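Local coordinates for protein benzoylformate Decarboxylase (Polynucleobacter necessarius, PDB 4K9Q) that binds thiamine diphosphate and magnesium and probably uses them to release carbon dioxide from benzoylformate, at residues G137-Q151 against V170-P182. Sequence-based numbering, arbitrary orientation.
Sequences GAFMRAYATAMQQPQ and VDVARTVSTRQGP
Gln149 OE1 accepts a hydrogen bond from the backbone N of Gln180 at 3.0 Å. The bond is nearly straight at the hydrogen (167°), but the donor lies above the carbonyl plane of the amide. This contact belongs to the linker of a three-domain thiamine diphosphate enzyme. The extended segment 170-182 runs along helix 135-147 of the N-terminal domain and leads to the central domain. A chi1 of -153° swings CG of Gln149 roughly opposite the backbone N, and the extended chain then carries the amide to the linker. Its NE2 bonds to Asp314 and also to a water that donates to Thr178 O. With an alanine here, Gln180 N would probably lose this acceptor, and Asp314 its amide partner.

At the end of the helix, Met147 O takes a hydrogen bond from Gln151 NE2 (2.8 Å). The CA of Thr178 also approaches this oxygen in a CA-H...O contact. Gln148 CG packs against Ser177 O, while its amide bonds to Thr302 and Pro299 of the second subunit. Val176 fills the middle, with CG1 3.6 Å from Ala144 CB and CG2 near Met147 CB.

Met140 carries the other end. Its chain bends at chi2 and chi3, which lays SD and CE along the linker backbone. Met140 SD accepts a weak hydrogen bond from Arg174 N at 3.4 Å, and Met140 CE rests against Arg174 O. The CG of Met140 covers one face of the Arg174 guanidinium, 3.8 Å from NH1. Ser303 of the second subunit is the main polar partner of Arg174. In the guanidinium plane, a water accepts from Arg174 NH1 and donates to Gly137 O, at 2.9 Å from each.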
loop_
_atom_site.group_PDB
_atom_site.type_symbol
_atom_site.label_atom_id
_atom_site.label_comp_id
_atom_site.label_asym_id
_atom_site.label_seq_id
_atom_site.Cartn_x
_atom_site.Cartn_y
_atom_site.Cartn_z
ATOM N N GLY A 137 -0.503 -24.513 4.764
ATOM C CA GLY A 137 -1.774 -23.917 4.386
ATOM C C GLY A 137 -1.628 -22.683 3.513
ATOM O O GLY A 137 -2.477 -22.430 2.658
ATOM N N ALA A 138 -0.567 -21.906 3.737
ATOM C CA ALA A 138 -0.294 -20.716 2.920
ATOM C C ALA A 138 0.069 -21.102 1.483
ATOM O O ALA A 138 -0.332 -20.424 0.517
ATOM C CB ALA A 138 0.798 -19.861 3.555
ATOM N N PHE A 139 0.821 -22.194 1.329
ATOM C CA PHE A 139 1.073 -22.726 -0.005
ATOM C C PHE A 139 -0.222 -23.168 -0.701
ATOM O O PHE A 139 -0.407 -22.928 -1.901
ATOM C CB PHE A 139 2.103 -23.860 0.029
ATOM C CG PHE A 139 3.531 -23.384 -0.079
ATOM C CD1 PHE A 139 4.169 -23.347 -1.309
ATOM C CD2 PHE A 139 4.224 -22.962 1.047
ATOM C CE1 PHE A 139 5.496 -22.911 -1.425
ATOM C CE2 PHE A 139 5.554 -22.530 0.944
ATOM C CZ PHE A 139 6.185 -22.503 -0.296
ATOM N N MET A 140 -1.122 -23.814 0.043
ATOM C CA MET A 140 -2.401 -24.193 -0.550
ATOM C C MET A 140 -3.215 -22.960 -0.971
ATOM O O MET A 140 -3.782 -22.929 -2.061
ATOM C CB MET A 140 -3.226 -25.063 0.400
ATOM C CG MET A 140 -4.504 -25.590 -0.244
ATOM S SD MET A 140 -4.184 -26.672 -1.646
ATOM C CE MET A 140 -5.087 -25.829 -2.949
ATOM N N ARG A 141 -3.287 -21.955 -0.102
ATOM C CA ARG A 141 -4.008 -20.728 -0.446
ATOM C C ARG A 141 -3.330 -20.031 -1.623
ATOM O O ARG A 141 -3.995 -19.455 -2.477
ATOM C CB ARG A 141 -4.100 -19.790 0.761
ATOM C CG ARG A 141 -4.841 -18.478 0.483
ATOM C CD ARG A 141 -5.198 -17.745 1.778
ATOM N NE ARG A 141 -5.733 -16.425 1.464
ATOM C CZ ARG A 141 -5.903 -15.438 2.339
ATOM N NH1 ARG A 141 -5.609 -15.602 3.625
ATOM N NH2 ARG A 141 -6.391 -14.278 1.918
ATOM N N ALA A 142 -2.000 -20.082 -1.663
ATOM C CA ALA A 142 -1.253 -19.510 -2.791
ATOM C C ALA A 142 -1.652 -20.192 -4.108
ATOM O O ALA A 142 -1.978 -19.522 -5.094
ATOM C CB ALA A 142 0.264 -19.621 -2.552
ATOM N N TYR A 143 -1.645 -21.522 -4.112
ATOM C CA TYR A 143 -2.040 -22.291 -5.285
ATOM C C TYR A 143 -3.477 -21.964 -5.701
ATOM O O TYR A 143 -3.748 -21.715 -6.877
ATOM C CB TYR A 143 -1.910 -23.796 -4.996
ATOM C CG TYR A 143 -2.321 -24.699 -6.144
ATOM C CD1 TYR A 143 -3.661 -24.935 -6.430
ATOM C CD2 TYR A 143 -1.365 -25.343 -6.924
ATOM C CE1 TYR A 143 -4.037 -25.760 -7.471
ATOM C CE2 TYR A 143 -1.733 -26.167 -7.970
ATOM C CZ TYR A 143 -3.075 -26.372 -8.241
ATOM O OH TYR A 143 -3.435 -27.205 -9.282
ATOM N N ALA A 144 -4.386 -21.976 -4.728
ATOM C CA ALA A 144 -5.803 -21.713 -4.984
ATOM C C ALA A 144 -6.006 -20.332 -5.579
ATOM O O ALA A 144 -6.748 -20.162 -6.546
ATOM C CB ALA A 144 -6.607 -21.853 -3.710
ATOM N N THR A 145 -5.338 -19.340 -5.002
ATOM C CA THR A 145 -5.486 -17.965 -5.477
ATOM C C THR A 145 -4.960 -17.820 -6.901
ATOM O O THR A 145 -5.586 -17.181 -7.755
ATOM C CB THR A 145 -4.760 -16.986 -4.556
ATOM O OG1 THR A 145 -5.287 -17.104 -3.223
ATOM C CG2 THR A 145 -4.928 -15.554 -5.062
ATOM N N ALA A 146 -3.807 -18.420 -7.162
ATOM C CA ALA A 146 -3.169 -18.309 -8.469
ATOM C C ALA A 146 -3.969 -18.999 -9.573
ATOM O O ALA A 146 -4.025 -18.507 -10.701
ATOM C CB ALA A 146 -1.747 -18.882 -8.415
ATOM N N MET A 147 -4.579 -20.139 -9.247
ATOM C CA MET A 147 -5.184 -21.000 -10.258
ATOM C C MET A 147 -6.637 -20.676 -10.622
ATOM O O MET A 147 -7.137 -21.126 -11.660
ATOM C CB MET A 147 -5.045 -22.463 -9.842
ATOM C CG MET A 147 -3.599 -22.961 -10.012
ATOM S SD MET A 147 -3.097 -23.057 -11.736
ATOM C CE MET A 147 -3.832 -24.623 -12.209
ATOM N N GLN A 148 -7.316 -19.910 -9.770
ATOM C CA GLN A 148 -8.657 -19.440 -10.096
ATOM C C GLN A 148 -8.613 -18.294 -11.095
ATOM O O GLN A 148 -7.708 -17.457 -11.075
ATOM C CB GLN A 148 -9.407 -19.036 -8.823
ATOM C CG GLN A 148 -9.570 -20.214 -7.887
ATOM C CD GLN A 148 -10.290 -19.872 -6.602
ATOM O OE1 GLN A 148 -11.104 -20.659 -6.117
ATOM N NE2 GLN A 148 -9.999 -18.700 -6.037
ATOM N N GLN A 149 -9.585 -18.282 -11.993
ATOM C CA GLN A 149 -9.626 -17.293 -13.065
ATOM C C GLN A 149 -9.957 -15.917 -12.487
ATOM O O GLN A 149 -10.770 -15.814 -11.567
ATOM C CB GLN A 149 -10.699 -17.723 -14.059
ATOM C CG GLN A 149 -10.495 -17.248 -15.464
ATOM C CD GLN A 149 -11.279 -18.080 -16.449
ATOM O OE1 GLN A 149 -12.509 -18.078 -16.433
ATOM N NE2 GLN A 149 -10.568 -18.812 -17.310
ATOM N N PRO A 150 -9.318 -14.847 -12.998
ATOM C CA PRO A 150 -8.239 -14.809 -13.987
ATOM C C PRO A 150 -6.941 -15.207 -13.295
ATOM O O PRO A 150 -6.600 -14.647 -12.248
ATOM C CB PRO A 150 -8.194 -13.332 -14.393
ATOM C CG PRO A 150 -8.639 -12.599 -13.178
ATOM C CD PRO A 150 -9.672 -13.494 -12.515
ATOM N N GLN A 151 -6.232 -16.178 -13.857
ATOM C CA GLN A 151 -5.037 -16.688 -13.202
ATOM C C GLN A 151 -3.924 -15.630 -13.123
ATOM O O GLN A 151 -3.913 -14.648 -13.873
ATOM C CB GLN A 151 -4.555 -17.970 -13.886
ATOM C CG GLN A 151 -5.613 -19.078 -13.899
ATOM C CD GLN A 151 -5.095 -20.370 -14.508
ATOM O OE1 GLN A 151 -4.260 -20.352 -15.417
ATOM N NE2 GLN A 151 -5.592 -21.504 -14.011
ATOM N N VAL A 170 -1.449 -31.812 9.605
ATOM C CA VAL A 170 -2.795 -31.436 9.189
ATOM C C VAL A 170 -2.908 -31.522 7.670
ATOM O O VAL A 170 -1.996 -31.120 6.941
ATOM C CB VAL A 170 -3.168 -30.015 9.657
ATOM C CG1 VAL A 170 -4.524 -29.608 9.098
ATOM C CG2 VAL A 170 -3.173 -29.945 11.178
ATOM N N ASP A 171 -4.026 -32.069 7.206
ATOM C CA ASP A 171 -4.275 -32.221 5.782
ATOM C C ASP A 171 -4.802 -30.898 5.242
ATOM O O ASP A 171 -5.945 -30.531 5.513
ATOM C CB ASP A 171 -5.301 -33.334 5.550
ATOM C CG ASP A 171 -5.457 -33.690 4.085
ATOM O OD1 ASP A 171 -4.445 -33.670 3.354
ATOM O OD2 ASP A 171 -6.594 -33.994 3.665
ATOM N N VAL A 172 -3.971 -30.166 4.501
ATOM C CA VAL A 172 -4.412 -28.871 3.994
ATOM C C VAL A 172 -4.783 -28.900 2.520
ATOM O O VAL A 172 -5.322 -27.923 2.007
ATOM C CB VAL A 172 -3.378 -27.735 4.238
ATOM C CG1 VAL A 172 -3.024 -27.635 5.717
ATOM C CG2 VAL A 172 -2.141 -27.935 3.381
ATOM N N ALA A 173 -4.512 -30.008 1.837
ATOM C CA ALA A 173 -4.778 -30.072 0.402
ATOM C C ALA A 173 -6.255 -29.885 0.047
ATOM O O ALA A 173 -7.137 -30.486 0.668
ATOM C CB ALA A 173 -4.251 -31.372 -0.194
ATOM N N ARG A 174 -6.495 -29.064 -0.973
ATOM C CA ARG A 174 -7.832 -28.753 -1.473
ATOM C C ARG A 174 -7.766 -28.702 -2.993
ATOM O O ARG A 174 -6.671 -28.740 -3.567
ATOM C CB ARG A 174 -8.296 -27.395 -0.940
ATOM C CG ARG A 174 -8.534 -27.364 0.570
ATOM C CD ARG A 174 -9.077 -26.004 1.015
ATOM N NE ARG A 174 -8.069 -24.941 1.097
ATOM C CZ ARG A 174 -8.058 -23.853 0.331
ATOM N NH1 ARG A 174 -7.130 -22.917 0.522
ATOM N NH2 ARG A 174 -8.970 -23.690 -0.623
ATOM N N THR A 175 -8.923 -28.626 -3.648
ATOM C CA THR A 175 -8.961 -28.341 -5.079
ATOM C C THR A 175 -9.869 -27.146 -5.372
ATOM O O THR A 175 -10.749 -26.807 -4.573
ATOM C CB THR A 175 -9.415 -29.553 -5.927
ATOM O OG1 THR A 175 -10.806 -29.803 -5.705
ATOM C CG2 THR A 175 -8.612 -30.801 -5.581
ATOM N N VAL A 176 -9.644 -26.513 -6.518
ATOM C CA VAL A 176 -10.405 -25.330 -6.912
ATOM C C VAL A 176 -10.782 -25.426 -8.381
ATOM O O VAL A 176 -10.243 -26.248 -9.126
ATOM C CB VAL A 176 -9.594 -24.027 -6.699
ATOM C CG1 VAL A 176 -9.249 -23.840 -5.231
ATOM C CG2 VAL A 176 -8.318 -24.022 -7.565
ATOM N N SER A 177 -11.715 -24.578 -8.799
ATOM C CA SER A 177 -12.030 -24.444 -10.210
ATOM C C SER A 177 -11.021 -23.489 -10.819
ATOM O O SER A 177 -10.494 -22.605 -10.134
ATOM C CB SER A 177 -13.449 -23.894 -10.403
ATOM O OG SER A 177 -13.595 -22.607 -9.825
ATOM N N THR A 178 -10.764 -23.654 -12.111
ATOM C CA THR A 178 -9.815 -22.807 -12.813
ATOM C C THR A 178 -10.482 -22.042 -13.952
ATOM O O THR A 178 -9.809 -21.363 -14.742
ATOM C CB THR A 178 -8.685 -23.641 -13.399
ATOM O OG1 THR A 178 -9.226 -24.553 -14.367
ATOM C CG2 THR A 178 -7.988 -24.420 -12.287
ATOM N N ARG A 179 -11.806 -22.156 -14.023
ATOM C CA ARG A 179 -12.594 -21.518 -15.069
ATOM C C ARG A 179 -13.921 -21.073 -14.495
ATOM O O ARG A 179 -14.474 -21.732 -13.603
ATOM C CB ARG A 179 -12.924 -22.498 -16.204
ATOM C CG ARG A 179 -11.746 -23.103 -16.923
ATOM C CD ARG A 179 -12.190 -23.723 -18.238
ATOM N NE ARG A 179 -13.153 -24.816 -18.068
ATOM C CZ ARG A 179 -13.611 -25.551 -19.080
ATOM N NH1 ARG A 179 -14.486 -26.531 -18.866
ATOM N NH2 ARG A 179 -13.180 -25.310 -20.314
ATOM N N GLN A 180 -14.438 -19.971 -15.033
ATOM C CA GLN A 180 -15.814 -19.570 -14.789
ATOM C C GLN A 180 -16.488 -19.274 -16.110
ATOM O O GLN A 180 -15.858 -18.743 -17.041
ATOM C CB GLN A 180 -15.880 -18.338 -13.905
ATOM C CG GLN A 180 -15.551 -18.617 -12.468
ATOM C CD GLN A 180 -16.090 -17.549 -11.574
ATOM O OE1 GLN A 180 -15.354 -16.672 -11.131
ATOM N NE2 GLN A 180 -17.396 -17.595 -11.316
ATOM N N GLY A 181 -17.764 -19.634 -16.192
ATOM C CA GLY A 181 -18.545 -19.451 -17.396
ATOM C C GLY A 181 -19.328 -18.156 -17.405
ATOM O O GLY A 181 -19.306 -17.383 -16.448
ATOM N N PRO A 182 -20.021 -17.899 -18.517
ATOM C CA PRO A 182 -20.734 -16.647 -18.746
ATOM C C PRO A 182 -22.122 -16.682 -18.126
ATOM O O PRO A 182 -22.683 -17.757 -17.946
ATOM C CB PRO A 182 -20.873 -16.618 -20.266
ATOM C CG PRO A 182 -21.001 -18.066 -20.641
ATOM C CD PRO A 182 -20.130 -18.822 -19.658
HETATM O O HOH W 1 -5.339 -22.856 2.850
HETATM O O HOH W 2 -12.757 -22.782 -6.645
HETATM O O HOH W 3 -12.736 -17.532 -10.622
HETATM O O HOH W 4 -12.089 -20.278 -11.134
HETATM O O HOH W 5 -7.933 -19.945 -16.284
#